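PDB 2NRH: type III pantothenate kinase, which probably catalyses the ATP-dependent phosphorylation of pantothenate, the first step of coenzyme A biosynthesis, working as a homodimer that needs a monovalent cation. Local coordinates for residues Phe66-Tyr70 with Ile101-His106; Ala80-Ile84 with Lys201-Glu205; Gln36-Asn42 with Asn56-Glu61. The protein carries 2 engineered substitutions. One frame throughout, in Å; residues are numbered along the deposited sequence.

Contact 1: Phe66-Tyr70 with Ile101-His106; sequences FDTIY and ISNSIH
His-106 and Thr-68 are joined by the shortest polar contact between the two segments: OG1 of Thr-68 sits 2.5 Å from ND1 of His-106, at the edge of the imidazole, a very short hydrogen bond in which either atom could be the donor. The same OG1 accepts from N of Tyr-70, an ST turn that bends the loop, and bonds to a water that also takes the N-H of Ile-69 and donates to O of His-106. A backbone bond runs alongside, from N of His-106 to O of Asp-67 at 2.9 Å.

Ring and methyl contacts flank these bonds. With CG of His-106 anti to its own backbone N (chi1 178°), the imidazole lies between Phe-66 and Tyr-70. CZ of Phe-66 meets CB of His-106 at 3.5 Å, the two rings inclined at 38°, and its edge touches CD1 of Ile-101 at 3.8 Å. From the C-terminal end of 66-70, CB of Tyr-70 lies in the imidazole plane, 3.7 Å from CE1 of His-106. The three rings make a small aromatic cluster.

NE2 of His-106 bonds to Asp-99, and Tyr-70, a predicted substrate-binding residue, bonds through OH to Arg-77. The loop before helix 75-81 thus lies against the hairpin of strands 95-102 and 105-113, whose type I' turn spans Ser-102 to Ile-105, while Phe-66 and Ile-101 both reach Cys-81 of that helix.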
# COMPACT_ATOMS: atom_id res chain seq x y z
N PHE B 66 -16.77 -9.32 -22.24
CA PHE B 66 -15.95 -8.22 -21.85
C PHE B 66 -14.59 -8.45 -22.43
O PHE B 66 -14.00 -9.46 -22.19
CB PHE B 66 -15.94 -8.18 -20.30
CG PHE B 66 -15.11 -7.09 -19.72
CD1 PHE B 66 -15.53 -5.78 -19.78
CD2 PHE B 66 -13.92 -7.40 -19.08
CE1 PHE B 66 -14.77 -4.78 -19.24
CE2 PHE B 66 -13.18 -6.42 -18.52
CZ PHE B 66 -13.59 -5.09 -18.62
N ASP B 67 -14.09 -7.51 -23.21
CA ASP B 67 -12.85 -7.72 -23.97
C ASP B 67 -11.59 -7.40 -23.13
O ASP B 67 -11.23 -6.27 -22.97
CB ASP B 67 -12.89 -6.91 -25.28
CG ASP B 67 -11.79 -7.32 -26.31
OD1 ASP B 67 -10.80 -8.03 -25.98
OD2 ASP B 67 -11.96 -6.92 -27.50
N THR B 68 -10.97 -8.45 -22.59
CA THR B 68 -9.77 -8.41 -21.69
C THR B 68 -8.81 -9.60 -22.00
O THR B 68 -9.26 -10.63 -22.48
CB THR B 68 -10.19 -8.43 -20.12
OG1 THR B 68 -9.03 -8.20 -19.31
CG2 THR B 68 -10.74 -9.75 -19.71
N ILE B 69 -7.52 -9.48 -21.70
CA ILE B 69 -6.59 -10.64 -21.72
C ILE B 69 -5.98 -10.88 -20.35
O ILE B 69 -4.96 -11.61 -20.20
CB ILE B 69 -5.40 -10.46 -22.71
CG1 ILE B 69 -4.66 -9.16 -22.45
CG2 ILE B 69 -5.87 -10.64 -24.17
CD1 ILE B 69 -3.38 -9.04 -23.23
N TYR B 70 -6.53 -10.17 -19.37
CA TYR B 70 -6.11 -10.22 -17.98
C TYR B 70 -6.59 -11.54 -17.45
O TYR B 70 -7.78 -11.75 -17.31
CB TYR B 70 -6.77 -9.07 -17.18
CG TYR B 70 -6.33 -8.91 -15.72
CD1 TYR B 70 -5.79 -7.70 -15.26
CD2 TYR B 70 -6.49 -9.95 -14.80
CE1 TYR B 70 -5.41 -7.54 -13.93
CE2 TYR B 70 -6.13 -9.81 -13.49
CZ TYR B 70 -5.60 -8.61 -13.05
OH TYR B 70 -5.26 -8.48 -11.73
N ILE B 101 -10.35 1.33 -19.10
CA ILE B 101 -11.19 1.06 -20.26
C ILE B 101 -10.99 2.13 -21.36
O ILE B 101 -10.91 3.36 -21.13
CB ILE B 101 -12.69 0.95 -19.87
CG1 ILE B 101 -12.87 0.09 -18.57
CG2 ILE B 101 -13.55 0.40 -21.04
CD1 ILE B 101 -12.51 -1.41 -18.68
N SER B 102 -10.88 1.63 -22.59
CA SER B 102 -10.73 2.49 -23.74
C SER B 102 -11.48 1.82 -24.83
O SER B 102 -11.11 0.75 -25.27
CB SER B 102 -9.29 2.66 -24.14
OG SER B 102 -9.24 3.46 -25.32
N ASN B 103 -12.59 2.43 -25.20
CA ASN B 103 -13.29 1.95 -26.34
C ASN B 103 -13.92 0.58 -26.10
O ASN B 103 -13.95 -0.28 -27.00
CB ASN B 103 -12.37 1.93 -27.55
CG ASN B 103 -13.02 2.51 -28.76
OD1 ASN B 103 -13.49 1.77 -29.62
ND2 ASN B 103 -13.16 3.82 -28.78
N SER B 104 -14.46 0.43 -24.88
CA SER B 104 -15.01 -0.81 -24.45
C SER B 104 -13.96 -1.93 -24.46
O SER B 104 -14.33 -3.11 -24.57
CB SER B 104 -16.22 -1.23 -25.37
OG SER B 104 -17.37 -0.39 -25.24
N ILE B 105 -12.67 -1.59 -24.39
CA ILE B 105 -11.61 -2.61 -24.22
C ILE B 105 -10.86 -2.43 -22.91
O ILE B 105 -10.55 -1.31 -22.51
CB ILE B 105 -10.62 -2.64 -25.41
CG1 ILE B 105 -11.39 -3.04 -26.69
CG2 ILE B 105 -9.51 -3.71 -25.22
CD1 ILE B 105 -10.71 -2.66 -27.96
N HIS B 106 -10.60 -3.53 -22.22
CA HIS B 106 -9.93 -3.54 -20.92
C HIS B 106 -8.46 -3.60 -21.22
O HIS B 106 -7.96 -4.58 -21.78
CB HIS B 106 -10.40 -4.75 -20.07
CG HIS B 106 -9.73 -4.85 -18.72
ND1 HIS B 106 -8.96 -5.93 -18.35
CD2 HIS B 106 -9.69 -3.99 -17.68
CE1 HIS B 106 -8.46 -5.73 -17.14
NE2 HIS B 106 -8.89 -4.56 -16.71
O HOH W 1 -6.85 -6.90 -20.52

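Contact 2: Ala80-Ile84 with Lys201-Glu205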
# COMPACT_ATOMS: atom_id res chain seq x y z
N ALA B 80 -18.17 -3.91 -12.74
CA ALA B 80 -18.02 -2.44 -12.50
C ALA B 80 -17.51 -1.70 -13.71
O ALA B 80 -17.77 -0.49 -13.83
CB ALA B 80 -17.12 -2.15 -11.32
N CYS B 81 -16.74 -2.38 -14.55
CA CYS B 81 -16.28 -1.79 -15.82
C CYS B 81 -17.34 -1.81 -16.91
O CYS B 81 -17.21 -1.16 -17.94
CB CYS B 81 -15.02 -2.49 -16.33
SG CYS B 81 -13.60 -2.12 -15.32
N TYR B 82 -18.35 -2.63 -16.71
CA TYR B 82 -19.19 -3.04 -17.80
C TYR B 82 -20.02 -1.90 -18.43
O TYR B 82 -20.27 -1.95 -19.64
CB TYR B 82 -20.14 -4.13 -17.32
CG TYR B 82 -20.65 -5.01 -18.44
CD1 TYR B 82 -19.76 -5.63 -19.32
CD2 TYR B 82 -22.01 -5.23 -18.61
CE1 TYR B 82 -20.20 -6.43 -20.32
CE2 TYR B 82 -22.46 -6.07 -19.64
CZ TYR B 82 -21.53 -6.66 -20.47
OH TYR B 82 -21.92 -7.51 -21.46
N THR B 83 -20.50 -0.93 -17.64
CA THR B 83 -21.35 0.14 -18.23
C THR B 83 -20.48 1.32 -18.74
O THR B 83 -20.98 2.36 -19.14
CB THR B 83 -22.38 0.67 -17.27
OG1 THR B 83 -21.72 1.13 -16.10
CG2 THR B 83 -23.34 -0.39 -16.90
N ILE B 84 -19.17 1.11 -18.72
CA ILE B 84 -18.19 2.15 -19.08
C ILE B 84 -17.51 1.85 -20.41
O ILE B 84 -17.04 0.75 -20.65
CB ILE B 84 -17.20 2.42 -17.85
CG1 ILE B 84 -18.00 3.19 -16.78
CG2 ILE B 84 -15.96 3.22 -18.24
CD1 ILE B 84 -17.89 2.65 -15.44
N LYS B 201 -27.42 -4.02 -16.63
CA LYS B 201 -27.16 -4.07 -18.06
C LYS B 201 -27.20 -5.47 -18.59
O LYS B 201 -27.73 -5.69 -19.68
CB LYS B 201 -25.84 -3.41 -18.43
CG LYS B 201 -25.50 -3.47 -19.94
CD LYS B 201 -24.28 -2.59 -20.33
CE LYS B 201 -23.47 -3.22 -21.55
NZ LYS B 201 -22.24 -2.45 -22.07
N ILE B 202 -26.67 -6.44 -17.84
CA ILE B 202 -26.73 -7.83 -18.33
C ILE B 202 -28.16 -8.32 -18.54
O ILE B 202 -28.43 -9.08 -19.49
CB ILE B 202 -25.97 -8.82 -17.41
CG1 ILE B 202 -24.47 -8.79 -17.73
CG2 ILE B 202 -26.58 -10.27 -17.48
CD1 ILE B 202 -24.11 -8.61 -19.14
N ILE B 203 -29.05 -7.87 -17.66
CA ILE B 203 -30.42 -8.32 -17.64
C ILE B 203 -31.21 -7.65 -18.75
O ILE B 203 -32.07 -8.27 -19.35
CB ILE B 203 -31.06 -8.09 -16.27
CG1 ILE B 203 -30.49 -9.10 -15.28
CG2 ILE B 203 -32.55 -8.35 -16.30
CD1 ILE B 203 -30.26 -8.57 -13.90
N LYS B 204 -30.87 -6.40 -19.06
CA LYS B 204 -31.55 -5.68 -20.12
C LYS B 204 -31.10 -6.19 -21.48
O LYS B 204 -31.71 -5.84 -22.50
CB LYS B 204 -31.35 -4.15 -20.00
CG LYS B 204 -29.98 -3.62 -20.46
CD LYS B 204 -29.98 -2.14 -20.95
CE LYS B 204 -30.01 -2.08 -22.51
NZ LYS B 204 -28.63 -2.29 -23.13
N GLU B 205 -30.06 -7.03 -21.49
CA GLU B 205 -29.43 -7.57 -22.71
C GLU B 205 -29.80 -9.03 -22.97
O GLU B 205 -29.51 -9.58 -24.03
CB GLU B 205 -27.90 -7.49 -22.64
CG GLU B 205 -27.35 -6.10 -22.59
CD GLU B 205 -25.81 -6.02 -22.69
OE1 GLU B 205 -25.06 -7.04 -22.51
OE2 GLU B 205 -25.33 -4.90 -22.95
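Tyr-82 and Lys-201 meet with their side chains crossing at about a right angle, and the tyrosine is the group to follow outward. Its CB points toward helix 194-204, and CG stands opposite the backbone N (chi1 -157°), which carries the ring out to the last turn of that helix. CD2 is the first ring atom to be touched: CE of Lys-201 lies 3.8 Å away from it, with CD close behind. Next along the same side, CE2 comes 3.6 Å from CE of Lys-201. The methylenes of the lysine therefore pass crosswise over the CD2-CE2 side of the ring, and with a bend at chi3 the chain brings its amino group over the face.

NZ of Lys-201 ends there, 4.4 Å from the ring centroid of Tyr-82 and only 12° off the normal, a well-centred cation-pi contact. It also donates to the backbone O of Tyr-82 at 3.2 Å, so the ammonium is held by both the ring and the carbonyl of one residue. CD1 of Ile-202 is modelled too close to CE2 of Tyr-82 for the detail of that approach to be trusted. At the tip, OH of Tyr-82 donates a weak bond to OE1 of Glu-205, 3.3 Å away near the ring plane, with the carboxylate turned 64° from the ring.

Phe-64 adds an edge-to-face partner to Tyr-82, and Ile-202 continues onto Leu-60 and Tyr-63. A tyrosine of the type I turn from Cys-81 to Ile-84, at the end region of helix 75-81, thus packs on the C-terminal turn of helix 194-204 through a cation-pi pair, within an ASKHA-type kinase fold.

Contact 3: Gln36-Asn42 with Asn56-Glu61. Engineered in segment 56-61: Asn-56 (natural residue Lys).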
# COMPACT_ATOMS: atom_id res chain seq x y z
N GLN B 36 -38.18 -15.88 -4.10
CA GLN B 36 -37.99 -15.18 -5.40
C GLN B 36 -36.60 -15.30 -6.01
O GLN B 36 -35.61 -15.42 -5.29
CB GLN B 36 -38.44 -13.70 -5.38
CG GLN B 36 -37.45 -12.67 -4.75
CD GLN B 36 -37.51 -11.24 -5.41
OE1 GLN B 36 -37.28 -11.07 -6.62
NE2 GLN B 36 -37.79 -10.24 -4.59
N LYS B 37 -36.55 -15.28 -7.34
CA LYS B 37 -35.30 -15.23 -8.11
C LYS B 37 -34.31 -14.21 -7.54
O LYS B 37 -34.67 -13.04 -7.26
CB LYS B 37 -35.59 -14.86 -9.58
CG LYS B 37 -35.56 -16.03 -10.54
CD LYS B 37 -35.90 -15.62 -11.96
CE LYS B 37 -36.24 -16.85 -12.83
NZ LYS B 37 -37.58 -17.52 -12.55
N ILE B 38 -33.08 -14.68 -7.35
CA ILE B 38 -31.97 -13.80 -7.09
C ILE B 38 -30.90 -13.97 -8.17
O ILE B 38 -30.31 -15.03 -8.31
CB ILE B 38 -31.36 -14.04 -5.68
CG1 ILE B 38 -32.43 -13.79 -4.59
CG2 ILE B 38 -30.15 -13.13 -5.50
CD1 ILE B 38 -32.03 -14.21 -3.11
N PHE B 39 -30.64 -12.89 -8.91
CA PHE B 39 -29.50 -12.80 -9.84
C PHE B 39 -28.21 -12.47 -9.13
O PHE B 39 -28.19 -11.63 -8.24
CB PHE B 39 -29.83 -11.79 -10.92
CG PHE B 39 -31.09 -12.14 -11.66
CD1 PHE B 39 -31.05 -13.10 -12.71
CD2 PHE B 39 -32.32 -11.60 -11.28
CE1 PHE B 39 -32.22 -13.48 -13.41
CE2 PHE B 39 -33.50 -11.98 -11.98
CZ PHE B 39 -33.43 -12.92 -13.06
N TYR B 40 -27.12 -13.15 -9.45
CA TYR B 40 -25.94 -12.91 -8.68
C TYR B 40 -24.66 -12.92 -9.51
O TYR B 40 -24.64 -13.47 -10.61
CB TYR B 40 -25.86 -13.89 -7.52
CG TYR B 40 -25.43 -15.28 -7.88
CD1 TYR B 40 -24.09 -15.64 -7.78
CD2 TYR B 40 -26.35 -16.26 -8.31
CE1 TYR B 40 -23.65 -16.94 -8.11
CE2 TYR B 40 -25.93 -17.57 -8.63
CZ TYR B 40 -24.58 -17.90 -8.52
OH TYR B 40 -24.13 -19.17 -8.84
N ILE B 41 -23.62 -12.29 -8.96
CA ILE B 41 -22.20 -12.60 -9.26
C ILE B 41 -21.46 -12.93 -7.92
O ILE B 41 -21.84 -12.49 -6.82
CB ILE B 41 -21.52 -11.46 -9.97
CG1 ILE B 41 -21.40 -10.23 -9.06
CG2 ILE B 41 -22.25 -11.13 -11.29
CD1 ILE B 41 -20.71 -9.08 -9.71
N ASN B 42 -20.40 -13.71 -8.01
CA ASN B 42 -19.72 -14.21 -6.81
C ASN B 42 -18.22 -14.37 -7.07
O ASN B 42 -17.84 -14.92 -8.08
CB ASN B 42 -20.36 -15.54 -6.37
CG ASN B 42 -19.54 -16.26 -5.34
OD1 ASN B 42 -19.24 -15.70 -4.28
ND2 ASN B 42 -19.16 -17.50 -5.63
N ASN B 56 -33.15 -20.88 -6.57
CA ASN B 56 -33.59 -19.52 -6.83
C ASN B 56 -32.45 -18.57 -7.18
O ASN B 56 -32.68 -17.43 -7.57
CB ASN B 56 -34.44 -18.98 -5.66
CG ASN B 56 -33.63 -18.84 -4.37
OD1 ASN B 56 -32.89 -19.74 -4.00
ND2 ASN B 56 -33.79 -17.71 -3.67
N PHE B 57 -31.21 -19.05 -7.04
CA PHE B 57 -30.05 -18.22 -7.34
C PHE B 57 -29.46 -18.45 -8.76
O PHE B 57 -29.15 -19.59 -9.17
CB PHE B 57 -28.97 -18.45 -6.28
CG PHE B 57 -29.01 -17.50 -5.12
CD1 PHE B 57 -29.83 -17.75 -4.02
CD2 PHE B 57 -28.19 -16.38 -5.09
CE1 PHE B 57 -29.83 -16.89 -2.91
CE2 PHE B 57 -28.18 -15.50 -3.99
CZ PHE B 57 -28.99 -15.75 -2.90
N ILE B 58 -29.29 -17.35 -9.49
CA ILE B 58 -29.07 -17.38 -10.92
C ILE B 58 -27.85 -16.54 -11.33
O ILE B 58 -27.85 -15.31 -11.21
CB ILE B 58 -30.35 -16.92 -11.64
CG1 ILE B 58 -31.38 -18.05 -11.50
CG2 ILE B 58 -30.05 -16.54 -13.12
CD1 ILE B 58 -32.74 -17.60 -11.60
N ASN B 59 -26.81 -17.23 -11.78
CA ASN B 59 -25.47 -16.69 -11.94
C ASN B 59 -25.40 -15.86 -13.21
O ASN B 59 -25.76 -16.34 -14.31
CB ASN B 59 -24.46 -17.84 -11.93
CG ASN B 59 -23.01 -17.37 -11.85
OD1 ASN B 59 -22.69 -16.19 -11.80
ND2 ASN B 59 -22.11 -18.33 -11.89
N LEU B 60 -25.04 -14.59 -13.06
CA LEU B 60 -24.97 -13.72 -14.21
C LEU B 60 -23.61 -13.78 -14.90
O LEU B 60 -23.45 -13.25 -16.02
CB LEU B 60 -25.27 -12.28 -13.84
CG LEU B 60 -26.68 -11.78 -13.52
CD1 LEU B 60 -26.67 -10.25 -13.63
CD2 LEU B 60 -27.83 -12.39 -14.37
N GLU B 61 -22.62 -14.36 -14.20
CA GLU B 61 -21.25 -14.34 -14.74
C GLU B 61 -21.13 -14.80 -16.20
O GLU B 61 -20.43 -14.15 -16.97
CB GLU B 61 -20.29 -15.14 -13.85
CG GLU B 61 -18.88 -15.29 -14.40
CD GLU B 61 -17.89 -15.61 -13.26
OE1 GLU B 61 -18.37 -15.86 -12.14
OE2 GLU B 61 -16.65 -15.65 -13.48
O HOH W 2 -20.34 -15.37 -10.34
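Tyr-40 holds CG between its backbone N and carbonyl carbon (chi1 77°), which lays the ring against strand 57-59, while Asn-59, with CG opposite its own N, spreads its side chain over that ring. CA of Asn-59 stands 3.8 Å from the centroid of Tyr-40, a CH-pi contact offset toward the rim, and the amide and ring planes differ by only 15°, stacked. Phe-57 turns an edge toward the face of Tyr-40, planes 63° apart, in an offset edge-to-face pair. Its own face receives CB of Ile-38, directly over the centre at 3.9 Å from the Phe-57 centroid.

The backbones are bridged in parallel. N of Ile-38 donates to O of Asn-56 at 2.8 Å, O of Ile-38 accepts from N of Ile-58, N of Tyr-40 donates to O of Ile-58, and O of Tyr-40 receives N of Leu-60 at 2.7 Å. On the side opposite Ile-38, Tyr-40, Phe-57 and Asn-59, CD1 of Phe-39 rests 3.6 Å from CG2 of Ile-58 and 3.7 Å from CD2 of Leu-60. Asn-56, an engineered residue, adds a weak bond from ND2 to O of Gln-36. OD1 of Asn-59 accepts from N of Glu-61, an Asx turn.

Strands 38-42 and 57-59 with helix 48-53 form a beta-alpha-beta unit. Leu-51 of that helix packs on Tyr-40 and Phe-57, Leu-60 meets helix 194-204 on the other side, and strand 4-8 pairs with the far edge of strand 38-42.

In the fold
Contact 3 closes before the other two open along the chain, whereas contacts 1 and 2 interleave, 66-70 and 80-84 preceding 101-106 and 201-205. Contact 3 belongs to the five-stranded sheet that includes strand 4-8, contact 1 to the edge of the second sheet, and both sheets have strand order 3-2-1-4-5, as expected of the duplicated ASKHA fold. Contact 2 lies between: its centre is about 13 Å from that of contact 1 and about 15 Å from that of contact 3, while contacts 1 and 3 are about 24 Å apart and do not touch. Among the connections, Cys-81 packs on Phe-66 and Ile-101, and Ile-202 and Ile-203 on Leu-60, so helices 75-81 and 194-204 link the sheets.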